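Local coordinates for protein predicted HD superfamily hydrolase (uncultured Thermotogales bacterium, PDB 2PQ7) that probably acts as a metal-dependent hydrolase of the HD superfamily and binds two iron(III) ions in an all-helical fold, at residues M8-H13 and C54-A59; R15-I20 and A63-I68; R40-A45 and K58-A63. One frame throughout, in Å; residues are numbered along the deposited sequence. Where two conformers were deposited one is given.

Contact 1. Residues M8-H13 and C54-A59; sequences MERIPH and CDLQKA
The backbones of 8-13 and 54-59 come nearest at Ile11 and Gln57, whose CA atoms lie 5.7 Å apart. Here the chain is near the end of helix 4-10, and helix 56-65 is just starting. Arg10 and Leu56 cross at about a right angle. The methyl CD2 of Leu56 sits over one face of the Arg10 guanidinium, 3.3 Å above its plane and offset toward the rim. Its nearest atoms there are NE and CZ of Arg10, each 3.5 Å from Leu56 CD2. The Arg10 chain is bent at chi3 (81°), which turns the flat group against the methyl. Gln57 has its CG beside the backbone N (chi1 -62°) and is extended beyond that. Its amide therefore reaches the segment following helix 4-10, where Gln57 NE2 lies 3.0 Å from Arg10 O. Pro12 CD packs on the same amide, 3.7 Å from Gln57 CD. Ile11 CG1 lies loosely by Gln57 CG, at 4.3 Å. Ile11 is buried and also touches Ile60 and Ile61 along helix 56-65. Asp55 caps the start of that helix: Lys58 N donates to Asp55 OD1 at 3.1 Å, nearly straight (175°), from above the carboxylate plane. A salt bridge ties Lys58 to Glu104. The arrangement is an N-capped helix start with the segment after the N-terminal helix laid beside it, near the periphery of the helical fold, away from the iron site.

Contact 2. Residues R15-I20 and A63-I68; sequences REILNI and ALLHDI. With FE (Fe (III) ion), chain C; FE (Fe (III) ion), chain B.
One water oxygen is gripped by both metals, 2.1 Å from the iron ion of chain C and 2.0 Å from that of chain B. Asp67 bridges the same two ions. Its OD2 binds the iron of chain C at 2.1 Å, and its OD1 binds the iron of chain B at 2.0 Å. His66 NE2 binds the iron of chain C at 2.2 Å. The other end of the His66 ring is also held. ND1 donates to Ala63 O at 2.7 Å, with an N-H...O angle of 164° and the oxygen close to the ring plane. This bond fixes the ring rotation and leaves NE2 for the metal. The CG of His66 sits between the backbone N and the carbonyl carbon (chi1 84°), which brings ND1 back toward Ala63 O. His66 and Asp67 are the HD pair that names the HD domain. His37 and Asp132 complete the protein ligands of the iron of chain C, and His80 and His112 join Asp67 on the iron of chain B. Helix 14-25 packs on the side of this segment away from the metals. Ile17 CG2 touches both Leu64 CD1 and Leu65 CD2. In the given conformer of Leu18, its CD2 meets Leu64 CD2 at 3.6 Å, the two side chains crossing obliquely. A type I turn from Leu65 to Ile68 brings the chain round. Ile68 CG1 is anti to the backbone N (chi1 -157°), and its CD1 reaches Ile20 CG2 at 3.9 Å. Tyr87 of helix 80-91 touches both isoleucines.

Contact 3. Residues R40-A45 and K58-A63; sequences RVMENA and KAIIAA
An antiparallel helix pair in the core of the HD domain is formed by helices 35-52 and 56-65, a helical hairpin joined by a short connection. Over 40-45 and 58-63 the axes approach to 8.5 Å, at 166° between their directions. Small residues allow this. Ala63 CB lies against the backbone of helix 35-52, 3.6 Å from Met42 CA. Val41 CG1 and Ala45 CB each meet the same methyl at 4.0 Å. Val41 also touches His37, His66 and Asp132, three ligands of the iron of chain C, so this layer lies directly behind the metal site. Ala131 of helix 123-133 packs on both Val41 and Ala45. To one side of these alanines, Met42 is a selenomethionine. Its CG is anti to the backbone N (chi1 -178°), and the chain then bends at chi2 and chi3. In the given conformers Ile60 CD1 lies near CG and SE of Met42. Both residues have a second conformer, so the exact spacing of this pair is doubtful. One turn along from Ala63, Ala45 CB packs against Ala59, lying 3.9 Å from Ala59 O.

Overall arrangement
All three contacts use helix 56-65, at successive, overlapping places along it. Contact 1 is at its start and partly exposed; it mixes an arginine face, an amide and a proline with a buried isoleucine. Contact 3 is the most central, with wholly buried touching residues and apolar chemistry. Contact 2 is also buried and meets the helix end, where apolar packing on one side backs metal ligands on the other. The helices before and after helix 14-25 serve contacts 1 and 3. Contacts 1 and 3 share Lys58 and Ala59, and contacts 2 and 3 share Ala63. Apolar packing also joins contacts 2 and 3, with Ile17 CD1 lying 4.1 Å from Ile61 CD1.

Contact 1. Residues M8-H13 and C54-A59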
loop_
_atom_site.group_PDB
_atom_site.type_symbol
_atom_site.label_atom_id
_atom_site.label_comp_id
_atom_site.label_asym_id
_atom_site.label_seq_id
_atom_site.Cartn_x
_atom_site.Cartn_y
_atom_site.Cartn_z
HETATM N N MSE A 8 27.451 -1.906 -14.029
HETATM C CA MSE A 8 28.260 -2.708 -14.941
HETATM C C MSE A 8 29.558 -2.006 -15.368
HETATM O O MSE A 8 30.531 -2.663 -15.742
HETATM C CB MSE A 8 27.416 -3.216 -16.122
HETATM C CG MSE A 8 26.456 -4.335 -15.686
HETATM SE SE MSE A 8 25.238 -5.152 -17.016
HETATM C CE MSE A 8 26.407 -5.105 -18.589
ATOM N N GLU A 9 29.566 -0.674 -15.314
ATOM C CA GLU A 9 30.769 0.105 -15.544
ATOM C C GLU A 9 31.766 -0.003 -14.394
ATOM O O GLU A 9 32.984 0.202 -14.597
ATOM C CB GLU A 9 30.406 1.588 -15.723
ATOM C CG GLU A 9 29.750 1.895 -17.039
ATOM C CD GLU A 9 29.184 3.323 -17.092
ATOM O OE1 GLU A 9 29.161 4.033 -16.043
ATOM O OE2 GLU A 9 28.757 3.727 -18.191
ATOM N N ARG A 10 31.260 -0.245 -13.176
ATOM C CA ARG A 10 32.098 -0.328 -11.969
ATOM C C ARG A 10 32.426 -1.696 -11.460
ATOM O O ARG A 10 33.414 -1.872 -10.765
ATOM C CB ARG A 10 31.428 0.407 -10.814
ATOM C CG ARG A 10 31.532 1.900 -10.922
ATOM C CD ARG A 10 30.787 2.665 -9.878
ATOM N NE ARG A 10 31.455 2.787 -8.582
ATOM C CZ ARG A 10 31.123 3.673 -7.662
ATOM N NH1 ARG A 10 30.138 4.536 -7.872
ATOM N NH2 ARG A 10 31.768 3.678 -6.495
ATOM N N ILE A 11 31.613 -2.688 -11.794
ATOM C CA ILE A 11 31.779 -4.020 -11.175
ATOM C C ILE A 11 32.088 -5.090 -12.187
ATOM O O ILE A 11 31.240 -5.384 -13.032
ATOM C CB ILE A 11 30.497 -4.351 -10.385
ATOM C CG1 ILE A 11 30.229 -3.242 -9.384
ATOM C CG2 ILE A 11 30.642 -5.735 -9.713
ATOM C CD1 ILE A 11 28.916 -3.259 -8.845
ATOM N N PRO A 12 33.292 -5.719 -12.096
ATOM C CA PRO A 12 33.611 -6.764 -13.037
ATOM C C PRO A 12 32.634 -7.895 -13.021
ATOM O O PRO A 12 32.161 -8.301 -11.951
ATOM C CB PRO A 12 34.963 -7.302 -12.547
ATOM C CG PRO A 12 35.512 -6.269 -11.755
ATOM C CD PRO A 12 34.410 -5.514 -11.147
ATOM N N HIS A 13 32.352 -8.404 -14.197
ATOM C CA HIS A 13 31.532 -9.582 -14.391
ATOM C C HIS A 13 30.124 -9.461 -13.918
ATOM O O HIS A 13 29.432 -10.469 -13.827
ATOM C CB HIS A 13 32.190 -10.807 -13.752
ATOM C CG HIS A 13 33.540 -11.090 -14.294
ATOM N ND1 HIS A 13 33.726 -11.709 -15.507
ATOM C CD2 HIS A 13 34.769 -10.753 -13.840
ATOM C CE1 HIS A 13 35.022 -11.793 -15.746
ATOM N NE2 HIS A 13 35.676 -11.231 -14.746
ATOM N N CYS A 54 32.385 2.242 1.774
ATOM C CA CYS A 54 32.862 0.870 1.871
ATOM C C CYS A 54 33.041 0.284 0.480
ATOM O O CYS A 54 32.850 0.987 -0.517
ATOM C CB CYS A 54 31.897 0.054 2.756
ATOM S SG CYS A 54 32.035 0.539 4.509
ATOM N N ASP A 55 33.444 -0.973 0.392
ATOM C CA ASP A 55 33.717 -1.640 -0.865
ATOM C C ASP A 55 32.423 -2.025 -1.601
ATOM O O ASP A 55 31.763 -3.013 -1.289
ATOM C CB ASP A 55 34.583 -2.862 -0.560
ATOM C CG ASP A 55 35.173 -3.501 -1.787
ATOM O OD1 ASP A 55 34.528 -3.567 -2.823
ATOM O OD2 ASP A 55 36.313 -3.994 -1.662
ATOM N N LEU A 56 32.089 -1.265 -2.639
ATOM C CA LEU A 56 30.883 -1.481 -3.412
ATOM C C LEU A 56 30.869 -2.827 -4.143
ATOM O O LEU A 56 29.828 -3.475 -4.235
ATOM C CB LEU A 56 30.758 -0.349 -4.477
ATOM C CG LEU A 56 29.525 -0.337 -5.347
ATOM C CD1 LEU A 56 28.288 -0.059 -4.474
ATOM C CD2 LEU A 56 29.660 0.725 -6.468
ATOM N N GLN A 57 32.019 -3.217 -4.712
ATOM C CA GLN A 57 32.118 -4.451 -5.463
ATOM C C GLN A 57 31.724 -5.650 -4.573
ATOM O O GLN A 57 30.938 -6.488 -4.991
ATOM C CB GLN A 57 33.509 -4.648 -6.073
ATOM C CG GLN A 57 33.877 -3.546 -7.089
ATOM C CD GLN A 57 35.128 -3.840 -7.873
ATOM O OE1 GLN A 57 35.763 -4.881 -7.710
ATOM N NE2 GLN A 57 35.474 -2.922 -8.786
ATOM N N LYS A 58 32.341 -5.708 -3.398
ATOM C CA LYS A 58 32.012 -6.789 -2.445
ATOM C C LYS A 58 30.523 -6.774 -2.040
ATOM O O LYS A 58 29.907 -7.795 -2.068
ATOM C CB LYS A 58 32.896 -6.693 -1.191
ATOM C CG LYS A 58 34.358 -7.097 -1.368
ATOM C CD LYS A 58 35.219 -6.836 -0.093
ATOM C CE LYS A 58 36.675 -7.199 -0.300
ATOM N NZ LYS A 58 37.524 -6.770 0.832
ATOM N N ALA A 59 29.996 -5.595 -1.741
ATOM C CA ALA A 59 28.624 -5.438 -1.297
ATOM C C ALA A 59 27.605 -5.864 -2.338
ATOM O O ALA A 59 26.691 -6.613 -2.066
ATOM C CB ALA A 59 28.424 -4.026 -0.839
#

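Contact 2. Residues R15-I20 and A63-I68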
loop_
_atom_site.group_PDB
_atom_site.type_symbol
_atom_site.label_atom_id
_atom_site.label_comp_id
_atom_site.label_asym_id
_atom_site.label_seq_id
_atom_site.Cartn_x
_atom_site.Cartn_y
_atom_site.Cartn_z
ATOM N N ARG A 15 27.326 -8.441 -15.383
ATOM C CA ARG A 15 26.335 -8.965 -16.291
ATOM C C ARG A 15 26.201 -10.483 -16.196
ATOM O O ARG A 15 25.063 -11.000 -16.177
ATOM C CB ARG A 15 26.738 -8.578 -17.743
ATOM C CG ARG A 15 25.727 -8.984 -18.808
ATOM C CD ARG A 15 26.097 -8.455 -20.220
ATOM N N GLU A 16 27.345 -11.168 -16.192
ATOM C CA GLU A 16 27.365 -12.652 -16.113
ATOM C C GLU A 16 26.791 -13.142 -14.762
ATOM O O GLU A 16 25.926 -14.035 -14.735
ATOM C CB GLU A 16 28.746 -13.227 -16.353
ATOM N N ILE A 17 27.164 -12.452 -13.705
ATOM C CA ILE A 17 26.612 -12.807 -12.379
ATOM C C ILE A 17 25.115 -12.605 -12.353
ATOM O O ILE A 17 24.389 -13.467 -11.903
ATOM C CB ILE A 17 27.309 -12.042 -11.265
ATOM C CG1 ILE A 17 28.780 -12.429 -11.230
ATOM C CG2 ILE A 17 26.633 -12.384 -9.912
ATOM C CD1 ILE A 17 29.630 -11.538 -10.324
ATOM N N LEU A 18 24.619 -11.463 -12.852
ATOM C CA LEU A 18 23.181 -11.225 -12.915
ATOM C C LEU A 18 22.545 -12.343 -13.729
ATOM O O LEU A 18 21.513 -12.901 -13.369
ATOM C CB LEU A 18 22.838 -9.878 -13.595
ATOM C CG LEU A 18 23.110 -8.581 -12.831
ATOM C CD1 LEU A 18 23.195 -7.408 -13.789
ATOM C CD2 LEU A 18 22.070 -8.312 -11.783
ATOM N N ASN A 19 23.167 -12.672 -14.846
ATOM C CA ASN A 19 22.614 -13.715 -15.706
ATOM C C ASN A 19 22.405 -15.048 -14.932
ATOM O O ASN A 19 21.342 -15.652 -14.974
ATOM C CB ASN A 19 23.482 -13.898 -16.972
ATOM C CG ASN A 19 22.820 -14.798 -17.993
ATOM O OD1 ASN A 19 23.424 -15.766 -18.469
ATOM N ND2 ASN A 19 21.584 -14.470 -18.352
ATOM N N ILE A 20 23.446 -15.441 -14.206
ATOM C CA ILE A 20 23.497 -16.696 -13.396
ATOM C C ILE A 20 22.401 -16.662 -12.316
ATOM O O ILE A 20 21.667 -17.632 -12.143
ATOM C CB ILE A 20 24.898 -16.917 -12.839
ATOM C CG1 ILE A 20 25.884 -17.337 -13.938
ATOM C CG2 ILE A 20 24.890 -17.981 -11.738
ATOM C CD1 ILE A 20 27.345 -17.195 -13.529
ATOM N N ALA A 63 25.294 -9.231 -2.256
ATOM C CA ALA A 63 23.849 -9.100 -2.372
ATOM C C ALA A 63 23.271 -9.923 -3.513
ATOM O O ALA A 63 22.243 -10.558 -3.365
ATOM C CB ALA A 63 23.480 -7.648 -2.568
ATOM N N LEU A 64 23.919 -9.864 -4.675
ATOM C CA LEU A 64 23.423 -10.653 -5.824
ATOM C C LEU A 64 23.428 -12.152 -5.558
ATOM O O LEU A 64 22.526 -12.878 -5.960
ATOM C CB LEU A 64 24.213 -10.321 -7.090
ATOM C CG LEU A 64 23.681 -9.171 -7.908
ATOM C CD1 LEU A 64 24.609 -9.043 -9.090
ATOM C CD2 LEU A 64 22.224 -9.533 -8.358
ATOM N N LEU A 65 24.478 -12.617 -4.880
ATOM C CA LEU A 65 24.623 -14.045 -4.624
ATOM C C LEU A 65 24.016 -14.564 -3.323
ATOM O O LEU A 65 23.867 -15.774 -3.169
ATOM C CB LEU A 65 26.094 -14.429 -4.627
ATOM C CG LEU A 65 26.751 -14.310 -5.994
ATOM C CD1 LEU A 65 28.252 -14.549 -5.853
ATOM C CD2 LEU A 65 26.131 -15.215 -7.011
ATOM N N HIS A 66 23.566 -13.668 -2.461
ATOM C CA HIS A 66 23.282 -14.128 -1.074
ATOM C C HIS A 66 22.166 -15.163 -0.974
ATOM O O HIS A 66 22.247 -16.043 -0.162
ATOM C CB HIS A 66 23.041 -12.973 -0.118
ATOM C CG HIS A 66 21.648 -12.440 -0.121
ATOM N ND1 HIS A 66 21.129 -11.699 -1.151
ATOM C CD2 HIS A 66 20.666 -12.535 0.808
ATOM C CE1 HIS A 66 19.873 -11.379 -0.871
ATOM N NE2 HIS A 66 19.565 -11.883 0.321
ATOM N N ASP A 67 21.146 -15.051 -1.814
ATOM C CA ASP A 67 20.038 -15.997 -1.830
ATOM C C ASP A 67 20.017 -16.888 -3.093
ATOM O O ASP A 67 18.955 -17.463 -3.404
ATOM C CB ASP A 67 18.737 -15.231 -1.713
ATOM C CG ASP A 67 18.440 -14.779 -0.283
ATOM O OD1 ASP A 67 18.961 -15.314 0.738
ATOM O OD2 ASP A 67 17.586 -13.855 -0.142
ATOM N N ILE A 68 21.174 -17.042 -3.765
ATOM C CA ILE A 68 21.196 -17.793 -5.010
ATOM C C ILE A 68 20.866 -19.269 -4.793
ATOM O O ILE A 68 20.339 -19.914 -5.689
ATOM C CB ILE A 68 22.489 -17.583 -5.799
ATOM C CG1 ILE A 68 22.250 -17.894 -7.303
ATOM C CG2 ILE A 68 23.667 -18.399 -5.226
ATOM C CD1 ILE A 68 23.458 -17.742 -8.169
HETATM FE FE FE C . 17.575 -12.272 1.252
HETATM FE FE FE B . 18.605 -15.363 2.708
HETATM O O HOH W 1 18.386 -13.377 2.808
#

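Contact 3. Residues R40-A45 and K58-A63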
loop_
_atom_site.group_PDB
_atom_site.type_symbol
_atom_site.label_atom_id
_atom_site.label_comp_id
_atom_site.label_asym_id
_atom_site.label_seq_id
_atom_site.Cartn_x
_atom_site.Cartn_y
_atom_site.Cartn_z
ATOM N N ARG A 40 16.233 -5.970 -5.108
ATOM C CA ARG A 40 16.005 -4.880 -4.144
ATOM C C ARG A 40 17.121 -4.832 -3.094
ATOM O O ARG A 40 17.535 -3.765 -2.642
ATOM C CB ARG A 40 14.622 -5.018 -3.510
ATOM C CG ARG A 40 13.501 -4.801 -4.545
ATOM C CD ARG A 40 12.173 -4.648 -3.898
ATOM N NE ARG A 40 11.826 -5.782 -3.057
ATOM C CZ ARG A 40 11.200 -6.900 -3.456
ATOM N NH1 ARG A 40 10.780 -7.080 -4.687
ATOM N NH2 ARG A 40 11.016 -7.856 -2.591
ATOM N N VAL A 41 17.583 -6.013 -2.673
ATOM C CA VAL A 41 18.705 -6.093 -1.703
ATOM C C VAL A 41 19.972 -5.497 -2.325
ATOM O O VAL A 41 20.727 -4.757 -1.685
ATOM C CB VAL A 41 18.902 -7.532 -1.186
ATOM C CG1 VAL A 41 20.170 -7.615 -0.258
ATOM C CG2 VAL A 41 17.698 -7.944 -0.387
HETATM N N MSE A 42 20.238 -5.803 -3.582
HETATM C CA MSE A 42 21.387 -5.223 -4.189
HETATM C C MSE A 42 21.255 -3.687 -4.307
HETATM O O MSE A 42 22.233 -2.978 -4.094
HETATM C CB MSE A 42 21.707 -5.905 -5.486
HETATM C CG MSE A 42 22.938 -5.327 -6.084
HETATM SE SE MSE A 42 22.418 -3.971 -7.316
HETATM C CE MSE A 42 22.046 -5.092 -8.440
ATOM N N GLU A 43 20.057 -3.183 -4.590
ATOM C CA GLU A 43 19.853 -1.722 -4.618
ATOM C C GLU A 43 20.140 -1.131 -3.246
ATOM O O GLU A 43 20.829 -0.101 -3.147
ATOM C CB GLU A 43 18.426 -1.370 -5.064
ATOM C CG GLU A 43 18.158 -1.739 -6.509
ATOM C CD GLU A 43 19.017 -0.962 -7.501
ATOM O OE1 GLU A 43 19.488 0.145 -7.147
ATOM O OE2 GLU A 43 19.200 -1.459 -8.640
ATOM N N ASN A 44 19.652 -1.763 -2.182
ATOM C CA ASN A 44 19.909 -1.301 -0.817
ATOM C C ASN A 44 21.401 -1.353 -0.501
ATOM O O ASN A 44 21.968 -0.428 0.079
ATOM C CB ASN A 44 19.194 -2.166 0.179
ATOM C CG ASN A 44 17.697 -2.117 0.067
ATOM O OD1 ASN A 44 17.129 -1.184 -0.506
ATOM N ND2 ASN A 44 17.050 -3.109 0.635
ATOM N N ALA A 45 22.061 -2.437 -0.900
ATOM C CA ALA A 45 23.503 -2.570 -0.650
ATOM C C ALA A 45 24.314 -1.515 -1.380
ATOM O O ALA A 45 25.323 -1.031 -0.842
ATOM C CB ALA A 45 23.995 -3.957 -1.057
ATOM N N LYS A 58 32.341 -5.708 -3.398
ATOM C CA LYS A 58 32.012 -6.789 -2.445
ATOM C C LYS A 58 30.523 -6.774 -2.040
ATOM O O LYS A 58 29.907 -7.795 -2.068
ATOM C CB LYS A 58 32.896 -6.693 -1.191
ATOM C CG LYS A 58 34.358 -7.097 -1.368
ATOM C CD LYS A 58 35.219 -6.836 -0.093
ATOM C CE LYS A 58 36.675 -7.199 -0.300
ATOM N NZ LYS A 58 37.524 -6.770 0.832
ATOM N N ALA A 59 29.996 -5.595 -1.741
ATOM C CA ALA A 59 28.624 -5.438 -1.297
ATOM C C ALA A 59 27.605 -5.864 -2.338
ATOM O O ALA A 59 26.691 -6.613 -2.066
ATOM C CB ALA A 59 28.424 -4.026 -0.839
ATOM N N ILE A 60 27.815 -5.407 -3.579
ATOM C CA ILE A 60 26.936 -5.742 -4.672
ATOM C C ILE A 60 26.922 -7.225 -5.001
ATOM O O ILE A 60 25.856 -7.814 -5.175
ATOM C CB ILE A 60 27.368 -4.973 -5.950
ATOM C CG1 ILE A 60 27.047 -3.499 -5.766
ATOM C CG2 ILE A 60 26.719 -5.513 -7.208
ATOM C CD1 ILE A 60 25.533 -3.182 -5.569
ATOM N N ILE A 61 28.126 -7.784 -5.124
ATOM C CA ILE A 61 28.273 -9.196 -5.458
ATOM C C ILE A 61 27.694 -10.068 -4.336
ATOM O O ILE A 61 26.963 -11.016 -4.623
ATOM C CB ILE A 61 29.703 -9.543 -5.876
ATOM C CG1 ILE A 61 29.995 -8.836 -7.244
ATOM C CG2 ILE A 61 29.901 -11.026 -6.001
ATOM C CD1 ILE A 61 31.407 -8.970 -7.679
ATOM N N ALA A 62 27.969 -9.680 -3.099
ATOM C CA ALA A 62 27.409 -10.465 -2.024
ATOM C C ALA A 62 25.863 -10.413 -2.035
ATOM O O ALA A 62 25.189 -11.408 -1.846
ATOM C CB ALA A 62 27.904 -9.914 -0.787
ATOM N N ALA A 63 25.294 -9.231 -2.256
ATOM C CA ALA A 63 23.849 -9.100 -2.372
ATOM C C ALA A 63 23.271 -9.923 -3.513
ATOM O O ALA A 63 22.243 -10.558 -3.365
ATOM C CB ALA A 63 23.480 -7.648 -2.568
#